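Local coordinates for cell wall surface anchor protein (PDB 4Z1P), which probably acts as a streptococcal adhesin, displayed on the cell surface through an LPXTG anchor and built from antigen I/II-type domains, at residues 148-153 and 176-181. Numbering follows the deposited sequence.
Sequences EFTKGQ and LTTPEV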
loop_
_atom_site.group_PDB
_atom_site.type_symbol
_atom_site.label_atom_id
_atom_site.label_comp_id
_atom_site.label_asym_id
_atom_site.label_seq_id
_atom_site.Cartn_x
_atom_site.Cartn_y
_atom_site.Cartn_z
ATOM N N GLU A 148 -6.174 11.063 -1.090
ATOM C CA GLU A 148 -7.325 11.226 -0.179
ATOM C C GLU A 148 -7.890 9.939 0.407
ATOM O O GLU A 148 -8.766 10.001 1.246
ATOM C CB GLU A 148 -8.480 12.011 -0.822
ATOM C CG GLU A 148 -9.081 11.286 -2.010
ATOM C CD GLU A 148 -8.497 11.795 -3.326
ATOM O OE1 GLU A 148 -7.240 12.019 -3.429
ATOM O OE2 GLU A 148 -9.324 11.966 -4.263
ATOM N N PHE A 149 -7.446 8.774 -0.056
ATOM C CA PHE A 149 -7.963 7.532 0.478
ATOM C C PHE A 149 -7.025 7.100 1.596
ATOM O O PHE A 149 -5.954 6.535 1.346
ATOM C CB PHE A 149 -8.067 6.468 -0.646
ATOM C CG PHE A 149 -8.818 5.247 -0.235
ATOM C CD1 PHE A 149 -10.207 5.178 -0.375
ATOM C CD2 PHE A 149 -8.135 4.152 0.311
ATOM C CE1 PHE A 149 -10.896 4.035 -0.006
ATOM C CE2 PHE A 149 -8.835 3.029 0.729
ATOM C CZ PHE A 149 -10.223 2.987 0.570
ATOM N N THR A 150 -7.438 7.325 2.838
ATOM C CA THR A 150 -6.535 7.168 3.993
ATOM C C THR A 150 -6.867 5.926 4.851
ATOM O O THR A 150 -6.090 5.562 5.733
ATOM C CB THR A 150 -6.582 8.418 4.905
ATOM O OG1 THR A 150 -7.882 8.514 5.454
ATOM C CG2 THR A 150 -6.242 9.693 4.125
ATOM N N LYS A 151 -7.997 5.292 4.621
ATOM C CA LYS A 151 -8.329 4.015 5.240
ATOM C C LYS A 151 -9.427 3.318 4.492
ATOM O O LYS A 151 -10.117 3.906 3.662
ATOM C CB LYS A 151 -8.766 4.138 6.674
ATOM C CG LYS A 151 -9.791 5.240 6.797
ATOM C CD LYS A 151 -10.467 5.175 8.171
ATOM C CE LYS A 151 -11.145 6.485 8.497
ATOM N NZ LYS A 151 -12.204 6.786 7.498
ATOM N N GLY A 152 -9.637 2.067 4.851
ATOM C CA GLY A 152 -10.564 1.201 4.134
ATOM C C GLY A 152 -9.867 0.300 3.138
ATOM O O GLY A 152 -8.615 0.174 3.119
ATOM N N GLN A 153 -10.688 -0.332 2.308
ATOM C CA GLN A 153 -10.237 -1.442 1.502
ATOM C C GLN A 153 -10.040 -0.912 0.102
ATOM O O GLN A 153 -10.856 -0.181 -0.421
ATOM C CB GLN A 153 -11.296 -2.509 1.439
ATOM C CG GLN A 153 -11.497 -3.312 2.697
ATOM C CD GLN A 153 -12.564 -4.385 2.478
ATOM O OE1 GLN A 153 -13.653 -4.111 1.960
ATOM N NE2 GLN A 153 -12.250 -5.611 2.852
ATOM N N LEU A 176 -5.741 -0.234 3.313
ATOM C CA LEU A 176 -4.822 0.860 3.302
ATOM C C LEU A 176 -4.692 1.334 4.749
ATOM O O LEU A 176 -5.696 1.771 5.333
ATOM C CB LEU A 176 -5.354 1.969 2.445
ATOM C CG LEU A 176 -4.476 3.187 2.113
ATOM C CD1 LEU A 176 -4.096 4.043 3.324
ATOM C CD2 LEU A 176 -3.244 2.723 1.365
ATOM N N THR A 177 -3.456 1.283 5.277
ATOM C CA THR A 177 -3.145 1.694 6.659
ATOM C C THR A 177 -2.282 2.917 6.584
ATOM O O THR A 177 -1.166 2.905 6.046
ATOM C CB THR A 177 -2.453 0.598 7.434
ATOM O OG1 THR A 177 -1.266 0.204 6.728
ATOM C CG2 THR A 177 -3.402 -0.658 7.690
ATOM N N THR A 178 -2.814 4.004 7.113
ATOM C CA THR A 178 -2.098 5.254 7.179
ATOM C C THR A 178 -1.365 5.254 8.549
ATOM O O THR A 178 -1.994 5.139 9.581
ATOM C CB THR A 178 -3.091 6.444 7.115
ATOM O OG1 THR A 178 -3.575 6.601 5.773
ATOM C CG2 THR A 178 -2.384 7.768 7.525
ATOM N N PRO A 179 -0.060 5.426 8.542
ATOM C CA PRO A 179 0.631 5.485 9.837
ATOM C C PRO A 179 0.261 6.701 10.633
ATOM O O PRO A 179 -0.087 7.730 10.063
ATOM C CB PRO A 179 2.096 5.514 9.465
ATOM C CG PRO A 179 2.170 5.034 8.046
ATOM C CD PRO A 179 0.871 5.337 7.409
ATOM N N GLU A 180 0.307 6.561 11.957
ATOM C CA GLU A 180 0.002 7.619 12.900
ATOM C C GLU A 180 0.981 7.534 14.089
ATOM O O GLU A 180 1.322 6.433 14.522
ATOM C CB GLU A 180 -1.385 7.363 13.412
ATOM C CG GLU A 180 -1.971 8.506 14.182
ATOM C CD GLU A 180 -3.280 8.106 14.854
ATOM O OE1 GLU A 180 -3.721 6.936 14.690
ATOM O OE2 GLU A 180 -3.869 8.964 15.524
ATOM N N VAL A 181 1.432 8.684 14.587
ATOM C CA VAL A 181 2.414 8.736 15.711
ATOM C C VAL A 181 2.024 9.832 16.662
ATOM O O VAL A 181 1.328 10.784 16.262
ATOM C CB VAL A 181 3.836 9.090 15.228
ATOM C CG1 VAL A 181 4.468 7.916 14.530
ATOM C CG2 VAL A 181 3.879 10.316 14.327
HETATM O O HOH W 1 -5.717 3.950 7.938
#
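At the junction between two tandem antigen I/II-type beta-sandwich domains, the loop 148-153 meets the end of strand 165-177, where the chain leaves one sandwich for the next: Gly152 bonds to Leu176, and Thr150 to Thr178. The first link is a single straight backbone bond, Leu176 N to Gly152 O at 2.9 Å, with an N-H...O angle of 173°. One residue back in the loop, Lys151 CA points a C-H at Leu176 O, 3.5 Å away. Further along the chain the link comes from a side chain: Thr178 OG1 donates to Thr150 O over 2.7 Å, approaching in the carbonyl plane on a lone pair (C=O...O angle 119°). With OG1 beside its own backbone N (chi1 -75°), the hydroxyl is turned to the loop while CG2 stands anti to that N. A water bridges the segments, donating to Thr150 O and accepting from Thr178 N at 3.0 Å; its further bond to Leu176 O is weak. The apolar contact is made by Leu176 CB, which lies at the edge of the Phe149 ring, 4.0 Å from CE2. Separately, Leu176 CD1 lies against the carbonyl oxygen of Thr150, 3.5 Å away. The ring in turn carries Lys151 O over one face and touches Ala64. Beyond the contact, Pro179 rests on Trp212 and Val320, and Val181 on Phe318, so the linker passes directly into the second sandwich. Thr150 O thus accepts from both a hydroxyl and a water, two donors that join the loop to the exiting chain, consistent with a defined path there at a largely exposed surface.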